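Local coordinates for glycosyl hydrolase 25 (Streptococcus pneumoniae, PDB 4FF5), which probably hydrolyses peptidoglycan glycan strands, as family 25 glycosyl hydrolases do, and acts as a virulence factor in host-cell invasion, at residues Y121-G126 with V155-M160; K127-M132 with V167-A172; Y151-E156 with K180-Y185; V186-M191 with V204-Y209; V80-G85 with E137-A142. All coordinates share one frame; numbering follows the deposited sequence.

All five contacts belong to one TIM barrel. Contacts 3 and 4, whose centres are about 12 Å apart, follow the chain through strands 151-155, 182-186 and 203-207. Contact 1 shares Val155 and Glu156 with contact 3 (centres about 10 Å apart) and joins loops at the carboxyl ends of two strands, the side where TIM-barrel enzymes keep their active site. Contacts 2 and 5 use helix 129-143: one packs its start on helix 163-177, the other its later turns on strand 77-84. Contacts 1 and 2 touch through Met132 CE, 3.4 Å from Gly126 O. Contacts 4 and 5 are farthest apart, about 21 Å between centres.

Contact 1: residues Y121-G126 with V155-M160; sequences YAYVAG and VEDKTM
Tyr123 crosses both Glu156 and Asp157 at about a right angle. With CG anti to the backbone N (chi1 -177°), its ring swings out to the loop following strand 151-155. Ring atom CE1 of Tyr123 lies 3.4 Å from CG of Glu156, which approaches obliquely, while Glu156 OE1 sits at the ring edge in its plane; carboxylate and ring are turned 58° apart. Asp157 comes to the hydroxyl end instead, its OD1 2.6 Å from Tyr123 OH and near the ring plane, with its carboxylate twisted 79° out of that plane. Water 1 bonds the tyrosine hydroxyl and donates to Glu156 OE1 at 3.0 Å.

Farther along, Thr159 OG1 donates to Gly126 O at 2.8 Å, from above the carbonyl plane and not along a lone pair, and Thr159 CG2 rests 3.9 Å from Ala125 CB. Between these two points of contact the backbones part enough for water 2, which accepts from Glu156 N and donates to Val124 O and Asp157 O.

The contact thus extends the pairing of parallel strands 118-123 and 151-155 beyond their carboxyl ends in the TIM barrel. Beneath it, Val124 packs on Leu153, on Met132 of helix 129-143 and on Phe170 of helix 163-177.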
# COMPACT_ATOMS: atom_id res chain seq x y z
N TYR A 121 1.24 -3.08 2.86
CA TYR A 121 1.51 -1.84 3.60
C TYR A 121 1.29 -1.94 5.11
O TYR A 121 0.55 -2.80 5.58
CB TYR A 121 0.74 -0.63 3.00
CG TYR A 121 -0.75 -0.45 3.38
CD1 TYR A 121 -1.11 0.33 4.48
CD2 TYR A 121 -1.77 -0.98 2.58
CE1 TYR A 121 -2.44 0.53 4.82
CE2 TYR A 121 -3.11 -0.76 2.88
CZ TYR A 121 -3.43 -0.02 4.01
OH TYR A 121 -4.74 0.19 4.29
N ALA A 122 1.91 -1.04 5.84
CA ALA A 122 1.73 -0.93 7.29
C ALA A 122 1.44 0.51 7.65
O ALA A 122 2.13 1.40 7.16
CB ALA A 122 2.98 -1.41 8.02
N TYR A 123 0.46 0.73 8.53
CA TYR A 123 0.16 2.06 9.04
C TYR A 123 1.18 2.35 10.13
O TYR A 123 1.23 1.64 11.14
CB TYR A 123 -1.28 2.07 9.60
CG TYR A 123 -1.81 3.39 10.11
CD1 TYR A 123 -2.36 4.32 9.22
CD2 TYR A 123 -1.87 3.67 11.48
CE1 TYR A 123 -2.89 5.52 9.66
CE2 TYR A 123 -2.38 4.89 11.93
CZ TYR A 123 -2.89 5.80 11.01
OH TYR A 123 -3.44 7.02 11.37
N VAL A 124 2.03 3.35 9.90
CA VAL A 124 3.20 3.62 10.75
C VAL A 124 2.74 4.51 11.89
O VAL A 124 2.29 5.63 11.67
CB VAL A 124 4.34 4.30 9.94
CG1 VAL A 124 5.49 4.71 10.84
CG2 VAL A 124 4.84 3.35 8.85
N ALA A 125 2.81 4.01 13.12
CA ALA A 125 2.26 4.76 14.24
C ALA A 125 3.02 4.55 15.56
O ALA A 125 2.49 4.86 16.62
CB ALA A 125 0.79 4.45 14.41
N GLY A 126 4.25 4.04 15.50
CA GLY A 126 5.11 3.89 16.71
C GLY A 126 5.30 5.21 17.44
O GLY A 126 5.40 6.27 16.81
N VAL A 155 2.21 6.61 6.07
CA VAL A 155 2.52 7.62 7.08
C VAL A 155 1.45 8.71 7.05
O VAL A 155 1.30 9.40 6.03
CB VAL A 155 3.90 8.25 6.80
CG1 VAL A 155 4.22 9.33 7.83
CG2 VAL A 155 4.98 7.16 6.82
N GLU A 156 0.68 8.87 8.12
CA GLU A 156 -0.30 9.96 8.07
C GLU A 156 -0.65 10.69 9.34
O GLU A 156 -1.38 11.68 9.30
CB GLU A 156 -1.56 9.53 7.35
CG GLU A 156 -2.24 8.31 7.92
CD GLU A 156 -3.31 7.78 6.95
OE1 GLU A 156 -4.46 8.17 7.14
OE2 GLU A 156 -3.02 7.00 6.00
N ASP A 157 -0.17 10.23 10.47
CA ASP A 157 -0.19 11.16 11.60
C ASP A 157 1.03 11.12 12.47
O ASP A 157 1.80 10.14 12.47
CB ASP A 157 -1.49 11.08 12.38
CG ASP A 157 -1.97 9.69 12.53
OD1 ASP A 157 -3.19 9.48 12.30
OD2 ASP A 157 -1.11 8.83 12.84
N LYS A 158 1.22 12.23 13.17
CA LYS A 158 2.43 12.44 13.94
C LYS A 158 2.31 11.68 15.24
O LYS A 158 1.53 12.05 16.11
CB LYS A 158 2.64 13.93 14.21
CG LYS A 158 4.02 14.21 14.80
CD LYS A 158 4.09 15.57 15.47
CE LYS A 158 3.88 15.46 16.97
NZ LYS A 158 4.09 16.78 17.63
N THR A 159 3.08 10.60 15.36
CA THR A 159 3.01 9.75 16.55
C THR A 159 4.28 9.83 17.37
O THR A 159 4.39 9.22 18.44
CB THR A 159 2.74 8.27 16.16
OG1 THR A 159 3.71 7.86 15.19
CG2 THR A 159 1.36 8.13 15.60
N MET A 160 5.24 10.60 16.86
CA MET A 160 6.55 10.86 17.48
C MET A 160 6.90 12.31 17.18
O MET A 160 6.59 12.81 16.10
CB MET A 160 7.64 9.97 16.85
CG MET A 160 7.87 8.68 17.58
SD MET A 160 9.09 7.60 16.82
CE MET A 160 10.64 8.43 17.19
O HOH W 1 -5.24 8.05 10.04
O HOH W 2 1.73 7.96 10.49

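Contact 2: residues K127-M132 with V167-A172; sequences KSVQEM and VENFRA
Met132 and Phe170 meet at about a right angle, each placed by its torsions. The methionine chain bends at chi2 (-71°), bringing SD to the ring edge: the sulfur is 5.4 Å from the Phe170 ring centroid and 79° off the ring normal, with CD2 the nearest ring atom at 4.1 Å. A chi1 of -165° turns the Phe170 ring away from its own backbone N, and its CD2 also lies 3.4 Å from Met132 O. This Met-aromatic contact joins the start of helix 129-143 to the middle of helix 163-177, consecutive helices on the outside of the TIM barrel; the Phe170 ring continues inward onto Leu153 of the sheet and along to Phe139.

Nearer the surface, Val129 and Asn169 cross. The valine turns CB and CG2 to the amide, so ND2 of Asn169 stands 3.5 Å from Val129 CB, a packing contact without a hydrogen bond across the segments. The first turn of helix 129-143 is fixed locally: Ser128 is the N-cap, and its OG accepts from Glu131 N at 3.3 Å. On the other helix, away from the interface, Arg171 forms a two-nitrogen, side-on salt bridge with Glu168, NE to OE1 at 2.7 Å and NH2 to OE2 at 2.8 Å, both partners lying in the guanidinium plane.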
# COMPACT_ATOMS: atom_id res chain seq x y z
N LYS A 127 5.32 5.16 18.78
CA LYS A 127 5.51 6.37 19.59
C LYS A 127 6.94 6.55 20.05
O LYS A 127 7.26 7.52 20.77
CB LYS A 127 4.58 6.36 20.81
CG LYS A 127 3.11 6.17 20.47
CD LYS A 127 2.27 6.25 21.73
CE LYS A 127 0.95 5.51 21.57
NZ LYS A 127 1.04 4.08 21.99
N SER A 128 7.81 5.64 19.63
CA SER A 128 9.23 5.69 19.96
C SER A 128 9.97 4.83 18.96
O SER A 128 9.35 4.03 18.26
CB SER A 128 9.46 5.12 21.37
OG SER A 128 9.14 3.74 21.39
N VAL A 129 11.30 4.96 18.91
CA VAL A 129 12.12 4.10 18.06
C VAL A 129 11.86 2.62 18.31
O VAL A 129 11.78 1.84 17.35
CB VAL A 129 13.64 4.42 18.15
CG1 VAL A 129 14.13 4.44 19.59
CG2 VAL A 129 14.46 3.45 17.30
N GLN A 130 11.71 2.24 19.58
CA GLN A 130 11.51 0.86 19.96
C GLN A 130 10.21 0.33 19.32
O GLN A 130 10.20 -0.75 18.72
CB GLN A 130 11.50 0.74 21.49
CG GLN A 130 12.86 1.01 22.16
CD GLN A 130 13.26 2.49 22.30
OE1 GLN A 130 14.44 2.81 22.48
NE2 GLN A 130 12.28 3.38 22.25
N GLU A 131 9.13 1.10 19.46
CA GLU A 131 7.82 0.74 18.86
C GLU A 131 7.89 0.70 17.34
O GLU A 131 7.28 -0.16 16.70
CB GLU A 131 6.71 1.71 19.30
CG GLU A 131 6.43 1.70 20.80
CD GLU A 131 5.14 2.39 21.20
OE1 GLU A 131 4.48 3.03 20.34
OE2 GLU A 131 4.77 2.30 22.40
N MET A 132 8.64 1.64 16.75
CA MET A 132 8.79 1.66 15.28
C MET A 132 9.48 0.40 14.78
O MET A 132 9.04 -0.20 13.80
CB MET A 132 9.51 2.91 14.82
CG MET A 132 8.68 4.16 15.00
SD MET A 132 7.32 4.20 13.81
CE MET A 132 6.97 5.95 13.79
N VAL A 167 9.95 7.57 11.16
CA VAL A 167 9.70 6.94 9.86
C VAL A 167 10.97 6.24 9.37
O VAL A 167 10.93 5.10 8.92
CB VAL A 167 9.19 7.96 8.83
CG1 VAL A 167 9.27 7.39 7.41
CG2 VAL A 167 7.76 8.37 9.17
N GLU A 168 12.10 6.95 9.48
CA GLU A 168 13.39 6.37 9.14
C GLU A 168 13.73 5.16 10.01
O GLU A 168 14.28 4.19 9.51
CB GLU A 168 14.52 7.42 9.23
CG GLU A 168 15.92 6.83 9.10
CD GLU A 168 16.19 6.08 7.80
OE1 GLU A 168 15.40 6.18 6.83
OE2 GLU A 168 17.23 5.39 7.72
N ASN A 169 13.41 5.22 11.30
CA ASN A 169 13.62 4.04 12.17
C ASN A 169 12.90 2.81 11.62
O ASN A 169 13.49 1.70 11.55
CB ASN A 169 13.15 4.31 13.60
CG ASN A 169 13.95 5.39 14.30
OD1 ASN A 169 15.17 5.53 14.08
ND2 ASN A 169 13.28 6.15 15.16
N PHE A 170 11.65 3.01 11.23
CA PHE A 170 10.83 1.95 10.66
C PHE A 170 11.47 1.43 9.36
O PHE A 170 11.68 0.21 9.22
CB PHE A 170 9.41 2.47 10.40
CG PHE A 170 8.37 1.39 10.15
CD1 PHE A 170 8.35 0.66 8.97
CD2 PHE A 170 7.38 1.15 11.10
CE1 PHE A 170 7.37 -0.30 8.74
CE2 PHE A 170 6.40 0.17 10.88
CZ PHE A 170 6.40 -0.55 9.69
N ARG A 171 11.76 2.34 8.43
CA ARG A 171 12.39 2.00 7.15
C ARG A 171 13.70 1.20 7.31
O ARG A 171 13.89 0.16 6.68
CB ARG A 171 12.66 3.27 6.33
CG ARG A 171 13.00 2.99 4.87
CD ARG A 171 13.94 4.05 4.29
NE ARG A 171 15.19 4.13 5.05
CZ ARG A 171 16.23 3.31 4.91
NH1 ARG A 171 16.19 2.32 4.03
NH2 ARG A 171 17.31 3.48 5.67
N ALA A 172 14.62 1.75 8.10
CA ALA A 172 15.92 1.11 8.38
C ALA A 172 15.76 -0.31 8.93
O ALA A 172 16.48 -1.23 8.51
CB ALA A 172 16.73 1.97 9.34

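Contact 3: residues Y151-E156 with K180-Y185; sequences YWLDVE and KNIGIY
The indole of Trp152 lies against the backbone of Gly183: Gly183 N stands over one face, offset toward the rim, and Ile184 C is in plane at the edge. Trp152 CE3 comes within 3.3 Å of Gly183 C, an approach made where the neighbouring strand has no side chain. Tyr185 runs alongside Asp154, pointing the same way; Asp154 OD1 is 3.2 Å from Tyr185 CD2, and carboxylate and ring are 76° apart. The Tyr151 ring has Asn181 O in plane at its edge.

These are the parallel strands of a beta-alpha-beta unit of the TIM barrel, connected by helix 163-177. Trp152, Asp154 and Tyr185 share the face turned to the barrel interior, where Trp205 meets both Trp152 and Tyr185 edge-to-face and Tyr185 OH bonds Gln230. Asp154 and Glu156 form an Asp-x-Glu pattern at the strand end, consistent with the acidic site of family 25 relatives. On the outer face Leu153 CD1 packs on Ile182 CG2 at 3.7 Å, beneath Phe170 and Leu174; just past the last paired residues, Val155 CG2 meets Ile184 CD1 at 3.9 Å.

Five backbone bonds zip the strands, which run 24° apart. Among them, Gly183 N donates to Tyr151 O at 2.8 Å with an N-H...O angle of 169°.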
# COMPACT_ATOMS: atom_id res chain seq x y z
N TYR A 151 7.00 -3.30 -0.20
CA TYR A 151 6.56 -3.00 1.16
C TYR A 151 6.35 -1.49 1.26
O TYR A 151 7.24 -0.73 0.90
CB TYR A 151 7.63 -3.40 2.15
CG TYR A 151 7.88 -4.87 2.23
CD1 TYR A 151 8.74 -5.52 1.33
CD2 TYR A 151 7.30 -5.62 3.25
CE1 TYR A 151 8.98 -6.90 1.44
CE2 TYR A 151 7.53 -6.99 3.36
CZ TYR A 151 8.37 -7.62 2.46
OH TYR A 151 8.56 -8.99 2.62
N TRP A 152 5.19 -1.07 1.75
CA TRP A 152 4.86 0.36 1.85
C TRP A 152 4.64 0.82 3.27
O TRP A 152 3.94 0.14 4.05
CB TRP A 152 3.60 0.65 1.03
CG TRP A 152 3.77 0.52 -0.47
CD1 TRP A 152 3.47 -0.57 -1.27
CD2 TRP A 152 4.29 1.54 -1.39
NE1 TRP A 152 3.75 -0.31 -2.58
CE2 TRP A 152 4.25 0.94 -2.72
CE3 TRP A 152 4.76 2.85 -1.24
CZ2 TRP A 152 4.66 1.64 -3.86
CZ3 TRP A 152 5.20 3.53 -2.39
CH2 TRP A 152 5.13 2.94 -3.67
N LEU A 153 5.19 1.99 3.60
CA LEU A 153 4.96 2.64 4.88
C LEU A 153 3.89 3.68 4.70
O LEU A 153 4.10 4.66 3.97
CB LEU A 153 6.25 3.34 5.36
CG LEU A 153 7.25 2.45 6.12
CD1 LEU A 153 7.83 1.35 5.24
CD2 LEU A 153 8.34 3.31 6.76
N ASP A 154 2.73 3.46 5.31
CA ASP A 154 1.61 4.40 5.25
C ASP A 154 1.78 5.39 6.40
O ASP A 154 1.57 5.05 7.57
CB ASP A 154 0.27 3.64 5.30
CG ASP A 154 -0.93 4.54 5.61
OD1 ASP A 154 -0.79 5.77 5.66
OD2 ASP A 154 -2.01 4.01 5.86
N VAL A 155 2.21 6.61 6.07
CA VAL A 155 2.52 7.62 7.08
C VAL A 155 1.45 8.71 7.05
O VAL A 155 1.30 9.40 6.03
CB VAL A 155 3.90 8.25 6.80
CG1 VAL A 155 4.22 9.33 7.83
CG2 VAL A 155 4.98 7.16 6.82
N GLU A 156 0.68 8.87 8.12
CA GLU A 156 -0.30 9.96 8.07
C GLU A 156 -0.65 10.69 9.34
O GLU A 156 -1.38 11.68 9.30
CB GLU A 156 -1.56 9.53 7.35
CG GLU A 156 -2.24 8.31 7.92
CD GLU A 156 -3.31 7.78 6.95
OE1 GLU A 156 -4.46 8.17 7.14
OE2 GLU A 156 -3.02 7.00 6.00
N LYS A 180 13.65 -5.15 0.25
CA LYS A 180 14.40 -4.40 -0.76
C LYS A 180 13.57 -3.25 -1.32
O LYS A 180 14.08 -2.16 -1.52
CB LYS A 180 14.81 -5.33 -1.91
CG LYS A 180 15.56 -6.59 -1.49
CD LYS A 180 16.89 -6.26 -0.86
CE LYS A 180 17.57 -7.53 -0.38
NZ LYS A 180 18.57 -7.12 0.65
N ASN A 181 12.31 -3.55 -1.63
CA ASN A 181 11.39 -2.57 -2.20
C ASN A 181 10.66 -1.96 -1.03
O ASN A 181 9.80 -2.61 -0.42
CB ASN A 181 10.43 -3.26 -3.18
CG ASN A 181 11.15 -3.93 -4.33
OD1 ASN A 181 12.30 -3.60 -4.65
ND2 ASN A 181 10.48 -4.87 -4.98
N ILE A 182 11.08 -0.75 -0.65
CA ILE A 182 10.47 -0.06 0.49
C ILE A 182 10.03 1.35 0.06
O ILE A 182 10.86 2.23 -0.17
CB ILE A 182 11.39 0.05 1.72
CG1 ILE A 182 12.01 -1.31 2.08
CG2 ILE A 182 10.61 0.54 2.93
CD1 ILE A 182 12.94 -1.19 3.29
N GLY A 183 8.71 1.53 -0.02
CA GLY A 183 8.16 2.79 -0.49
C GLY A 183 7.45 3.50 0.62
O GLY A 183 7.15 2.89 1.67
N ILE A 184 7.19 4.78 0.42
CA ILE A 184 6.46 5.57 1.43
C ILE A 184 5.18 6.18 0.83
O ILE A 184 5.21 6.76 -0.22
CB ILE A 184 7.34 6.68 2.09
CG1 ILE A 184 6.51 7.45 3.14
CG2 ILE A 184 7.92 7.62 1.01
CD1 ILE A 184 7.32 8.39 4.02
N TYR A 185 4.05 5.99 1.53
CA TYR A 185 2.82 6.70 1.27
C TYR A 185 2.70 7.87 2.26
O TYR A 185 2.77 7.68 3.49
CB TYR A 185 1.65 5.72 1.42
CG TYR A 185 0.25 6.30 1.49
CD1 TYR A 185 -0.58 6.26 0.38
CD2 TYR A 185 -0.25 6.85 2.68
CE1 TYR A 185 -1.89 6.74 0.46
CE2 TYR A 185 -1.55 7.34 2.76
CZ TYR A 185 -2.36 7.28 1.66
OH TYR A 185 -3.66 7.76 1.76
O HOH W 3 -4.99 5.36 3.91

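Contact 4: residues V186-M191 with V204-Y209; sequences VGVYFM and VWIPSY. With EDO (1,2-ethanediol), chain G.
The carbonyl oxygen of Val186 lies against CG2 of Ile206 where strand 182-186, helix 188-193 and strand 203-207 form a beta-alpha-beta unit of the TIM barrel. The contact lies just where the first strand gives way to its helix, with Gly187 at the N-cap.

Two polar links join the backbones. Val186 N donates to Trp205 O at 3.1 Å, continuing the parallel pairing of the strands. One step on they diverge and water 4 fills the role: it accepts from Val188 N at 2.9 Å, in the first turn of the helix, and donates to Pro207 O at 2.7 Å. Val186 O, by contrast, is buried with no polar partner in the model; Ile206 CG2 and Pro207 CD each lie 3.5 Å from that oxygen.

Among the apolar pairs, Val188 CG2 and Ile206 CG2 touch at 3.9 Å. The Ile206 branch is able to reach both this methyl and Val186 O because CG2 is anti to its backbone N, CG1 taking the place beside the N (chi1 -55°). The Pro207 ring lies along Gly187, its CG facing the glycine CA. Trp205 turns its indole away, into the barrel, where NE1 bonds Asn247.

The bound 1,2-ethanediol, probably from the crystallisation liquor, attaches on the outer side of the helix: its O2 and O1 both donate to Tyr189 O, at 2.8 and 3.1 Å.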
# COMPACT_ATOMS: atom_id res chain seq x y z
N VAL A 186 2.55 9.08 1.73
CA VAL A 186 2.44 10.26 2.59
C VAL A 186 1.74 11.40 1.83
O VAL A 186 1.99 11.59 0.64
CB VAL A 186 3.84 10.66 3.17
CG1 VAL A 186 4.85 11.02 2.08
CG2 VAL A 186 3.72 11.77 4.21
N GLY A 187 0.87 12.14 2.51
CA GLY A 187 0.23 13.31 1.88
C GLY A 187 1.25 14.44 1.74
O GLY A 187 2.25 14.50 2.48
N VAL A 188 1.00 15.36 0.80
CA VAL A 188 1.97 16.43 0.53
C VAL A 188 2.13 17.37 1.75
O VAL A 188 3.25 17.71 2.16
CB VAL A 188 1.59 17.23 -0.73
CG1 VAL A 188 2.49 18.45 -0.87
CG2 VAL A 188 1.70 16.33 -1.97
N TYR A 189 1.00 17.78 2.31
CA TYR A 189 1.04 18.70 3.44
C TYR A 189 1.73 18.09 4.66
O TYR A 189 2.52 18.76 5.32
CB TYR A 189 -0.37 19.17 3.79
CG TYR A 189 -1.02 19.99 2.71
CD1 TYR A 189 -0.46 21.19 2.28
CD2 TYR A 189 -2.20 19.56 2.12
CE1 TYR A 189 -1.06 21.94 1.28
CE2 TYR A 189 -2.81 20.30 1.11
CZ TYR A 189 -2.23 21.49 0.70
OH TYR A 189 -2.85 22.22 -0.29
N PHE A 190 1.43 16.82 4.94
CA PHE A 190 2.08 16.14 6.06
C PHE A 190 3.60 16.07 5.86
O PHE A 190 4.37 16.39 6.76
CB PHE A 190 1.50 14.72 6.25
CG PHE A 190 1.91 14.08 7.55
CD1 PHE A 190 1.11 14.22 8.68
CD2 PHE A 190 3.11 13.40 7.66
CE1 PHE A 190 1.49 13.66 9.89
CE2 PHE A 190 3.50 12.84 8.88
CZ PHE A 190 2.68 12.96 10.00
N MET A 191 4.00 15.62 4.67
CA MET A 191 5.40 15.51 4.29
C MET A 191 6.13 16.83 4.51
O MET A 191 7.21 16.84 5.09
CB MET A 191 5.49 15.10 2.80
CG MET A 191 6.89 15.19 2.21
SD MET A 191 6.92 14.47 0.55
CE MET A 191 6.06 15.75 -0.37
N VAL A 204 7.49 6.48 -4.05
CA VAL A 204 6.60 7.36 -3.30
C VAL A 204 5.18 7.21 -3.81
O VAL A 204 4.94 7.15 -5.03
CB VAL A 204 7.07 8.84 -3.33
CG1 VAL A 204 6.12 9.72 -2.51
CG2 VAL A 204 8.50 8.96 -2.79
N TRP A 205 4.24 7.16 -2.88
CA TRP A 205 2.84 6.96 -3.20
C TRP A 205 2.11 8.06 -2.49
O TRP A 205 2.34 8.29 -1.29
CB TRP A 205 2.50 5.58 -2.66
CG TRP A 205 1.07 5.14 -2.68
CD1 TRP A 205 0.00 5.64 -3.43
CD2 TRP A 205 0.54 4.02 -1.93
NE1 TRP A 205 -1.14 4.91 -3.18
CE2 TRP A 205 -0.89 3.94 -2.25
CE3 TRP A 205 1.08 3.13 -1.00
CZ2 TRP A 205 -1.72 2.97 -1.70
CZ3 TRP A 205 0.22 2.16 -0.44
CH2 TRP A 205 -1.14 2.10 -0.78
N ILE A 206 1.29 8.82 -3.22
CA ILE A 206 0.67 10.02 -2.61
C ILE A 206 -0.84 10.06 -2.80
O ILE A 206 -1.34 9.92 -3.92
CB ILE A 206 1.31 11.37 -3.10
CG1 ILE A 206 2.82 11.39 -2.87
CG2 ILE A 206 0.66 12.57 -2.39
CD1 ILE A 206 3.55 12.60 -3.47
N PRO A 207 -1.59 10.30 -1.69
CA PRO A 207 -3.03 10.47 -1.86
C PRO A 207 -3.41 11.91 -2.27
O PRO A 207 -2.81 12.87 -1.80
CB PRO A 207 -3.58 10.18 -0.46
CG PRO A 207 -2.46 10.65 0.47
CD PRO A 207 -1.17 10.33 -0.27
N SER A 208 -4.40 12.04 -3.16
CA SER A 208 -5.02 13.35 -3.40
C SER A 208 -6.40 13.11 -3.99
O SER A 208 -6.50 12.61 -5.10
CB SER A 208 -4.17 14.19 -4.35
OG SER A 208 -4.75 15.47 -4.57
N TYR A 209 -7.45 13.43 -3.23
CA TYR A 209 -8.81 13.00 -3.59
C TYR A 209 -9.70 14.04 -4.27
O TYR A 209 -10.76 13.68 -4.76
CB TYR A 209 -9.59 12.50 -2.37
CG TYR A 209 -9.01 11.31 -1.63
CD1 TYR A 209 -7.97 10.54 -2.16
CD2 TYR A 209 -9.53 10.94 -0.38
CE1 TYR A 209 -7.44 9.46 -1.46
CE2 TYR A 209 -9.03 9.85 0.32
CZ TYR A 209 -7.98 9.11 -0.23
OH TYR A 209 -7.49 8.04 0.47
C1 EDO G . 0.65 21.36 6.39
O1 EDO G . 0.76 20.31 7.37
C2 EDO G . 2.04 21.81 5.97
O2 EDO G . 2.20 21.48 4.59
O HOH W 4 -1.38 15.01 -0.88

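Contact 5: residues V80-G85 with E137-A142; sequences VRVHSG and EVFYNA
Val82 and His83, neighbours in the strand, both point at helix 137-142, although successive strand residues normally alternate. The backbone at Val82 explains it: psi is -36°, a helix-like value that twists the strand locally and turns the two side chains to the same side. The tight part of the contact follows from this. Val82 CG1 lies 3.6 Å from Ala142 CB, and Val82 CB meets the Phe139 ring at its edge and in its plane, 3.8 Å from CD1, the two side chains crossing at about a right angle. His83 sets its ring obliquely on Val138, CD2 being 3.4 Å from CG1, and its NE2 has a weak hydrogen bond to Asn98 O.

His83 CB and Phe139 CB are in ordinary contact at 4.2 Å, and no hydrogen bond crosses. Val82, His83 and Phe139 are buried, whereas Val138 and Ala142 pack just as closely but lie nearer solvent, each partly exposed.

The contact is a helix lying on the outer face of the TIM barrel, running roughly antiparallel to the strand, at 143°, with a closest approach of 7.8 Å between the segment axes. Phe139 also touches Ala122 of strand 118-123 and Phe170 of helix 163-177, while Tyr104 of helix 104-112 touches Val82 and Ala142.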
# COMPACT_ATOMS: atom_id res chain seq x y z
N VAL A 80 -2.05 -4.57 -0.00
CA VAL A 80 -2.85 -5.14 1.11
C VAL A 80 -2.30 -4.72 2.48
O VAL A 80 -1.09 -4.80 2.71
CB VAL A 80 -2.89 -6.70 0.99
CG1 VAL A 80 -3.56 -7.34 2.21
CG2 VAL A 80 -3.65 -7.11 -0.27
N ARG A 81 -3.16 -4.29 3.40
CA ARG A 81 -2.70 -3.89 4.73
C ARG A 81 -2.37 -5.11 5.57
O ARG A 81 -3.19 -6.03 5.66
CB ARG A 81 -3.75 -3.09 5.47
CG ARG A 81 -3.17 -2.41 6.70
CD ARG A 81 -4.22 -1.62 7.45
NE ARG A 81 -5.15 -2.47 8.21
CZ ARG A 81 -6.04 -2.01 9.09
NH1 ARG A 81 -6.10 -0.71 9.37
NH2 ARG A 81 -6.86 -2.85 9.72
N VAL A 82 -1.18 -5.12 6.16
CA VAL A 82 -0.75 -6.23 7.05
C VAL A 82 -0.69 -5.78 8.52
O VAL A 82 -1.02 -6.54 9.45
CB VAL A 82 0.58 -6.83 6.53
CG1 VAL A 82 1.16 -7.91 7.47
CG2 VAL A 82 0.35 -7.44 5.15
N HIS A 83 -0.29 -4.53 8.74
CA HIS A 83 -0.15 -4.03 10.09
C HIS A 83 -0.74 -2.65 10.24
O HIS A 83 -0.57 -1.79 9.36
CB HIS A 83 1.33 -4.01 10.45
CG HIS A 83 1.61 -3.88 11.93
ND1 HIS A 83 1.94 -2.72 12.50
CD2 HIS A 83 1.61 -4.83 12.95
CE1 HIS A 83 2.15 -2.90 13.81
NE2 HIS A 83 1.94 -4.19 14.09
N SER A 84 -1.45 -2.41 11.33
CA SER A 84 -1.55 -1.03 11.82
C SER A 84 -0.89 -0.81 13.17
O SER A 84 -1.09 -1.58 14.13
CB SER A 84 -2.99 -0.56 11.88
OG SER A 84 -2.99 0.67 12.60
N GLY A 85 -0.14 0.27 13.29
CA GLY A 85 0.49 0.58 14.55
C GLY A 85 -0.49 1.24 15.49
O GLY A 85 -0.09 1.82 16.50
N GLU A 137 9.23 -5.14 12.44
CA GLU A 137 9.52 -6.57 12.51
C GLU A 137 8.25 -7.43 12.41
O GLU A 137 8.22 -8.40 11.65
CB GLU A 137 10.35 -6.92 13.75
CG GLU A 137 10.74 -8.39 13.79
CD GLU A 137 11.90 -8.69 14.71
OE1 GLU A 137 12.33 -7.78 15.46
OE2 GLU A 137 12.40 -9.84 14.66
N VAL A 138 7.22 -7.06 13.17
CA VAL A 138 5.91 -7.71 13.11
C VAL A 138 5.35 -7.74 11.68
O VAL A 138 4.74 -8.75 11.24
CB VAL A 138 4.91 -7.01 14.08
CG1 VAL A 138 3.49 -7.55 13.91
CG2 VAL A 138 5.36 -7.16 15.53
N PHE A 139 5.55 -6.62 10.98
CA PHE A 139 5.04 -6.39 9.62
C PHE A 139 5.81 -7.26 8.65
O PHE A 139 5.23 -8.00 7.88
CB PHE A 139 5.22 -4.91 9.30
CG PHE A 139 4.97 -4.51 7.86
CD1 PHE A 139 3.84 -4.96 7.16
CD2 PHE A 139 5.81 -3.56 7.25
CE1 PHE A 139 3.60 -4.54 5.85
CE2 PHE A 139 5.55 -3.13 5.95
CZ PHE A 139 4.45 -3.61 5.25
N TYR A 140 7.14 -7.19 8.73
CA TYR A 140 7.97 -8.01 7.86
C TYR A 140 7.71 -9.51 8.04
O TYR A 140 7.58 -10.23 7.05
CB TYR A 140 9.45 -7.70 8.03
CG TYR A 140 10.31 -8.35 6.99
CD1 TYR A 140 10.95 -9.57 7.25
CD2 TYR A 140 10.44 -7.79 5.72
CE1 TYR A 140 11.73 -10.19 6.29
CE2 TYR A 140 11.21 -8.41 4.75
CZ TYR A 140 11.86 -9.59 5.04
OH TYR A 140 12.62 -10.19 4.09
N ASN A 141 7.65 -9.97 9.29
CA ASN A 141 7.47 -11.40 9.56
C ASN A 141 6.12 -11.91 9.13
O ASN A 141 6.00 -13.07 8.73
CB ASN A 141 7.76 -11.72 11.02
CG ASN A 141 9.22 -11.50 11.40
OD1 ASN A 141 10.09 -11.39 10.52
ND2 ASN A 141 9.50 -11.40 12.70
N ALA A 142 5.10 -11.05 9.16
CA ALA A 142 3.78 -11.48 8.72
C ALA A 142 3.64 -11.50 7.19
O ALA A 142 2.99 -12.36 6.62
CB ALA A 142 2.70 -10.61 9.37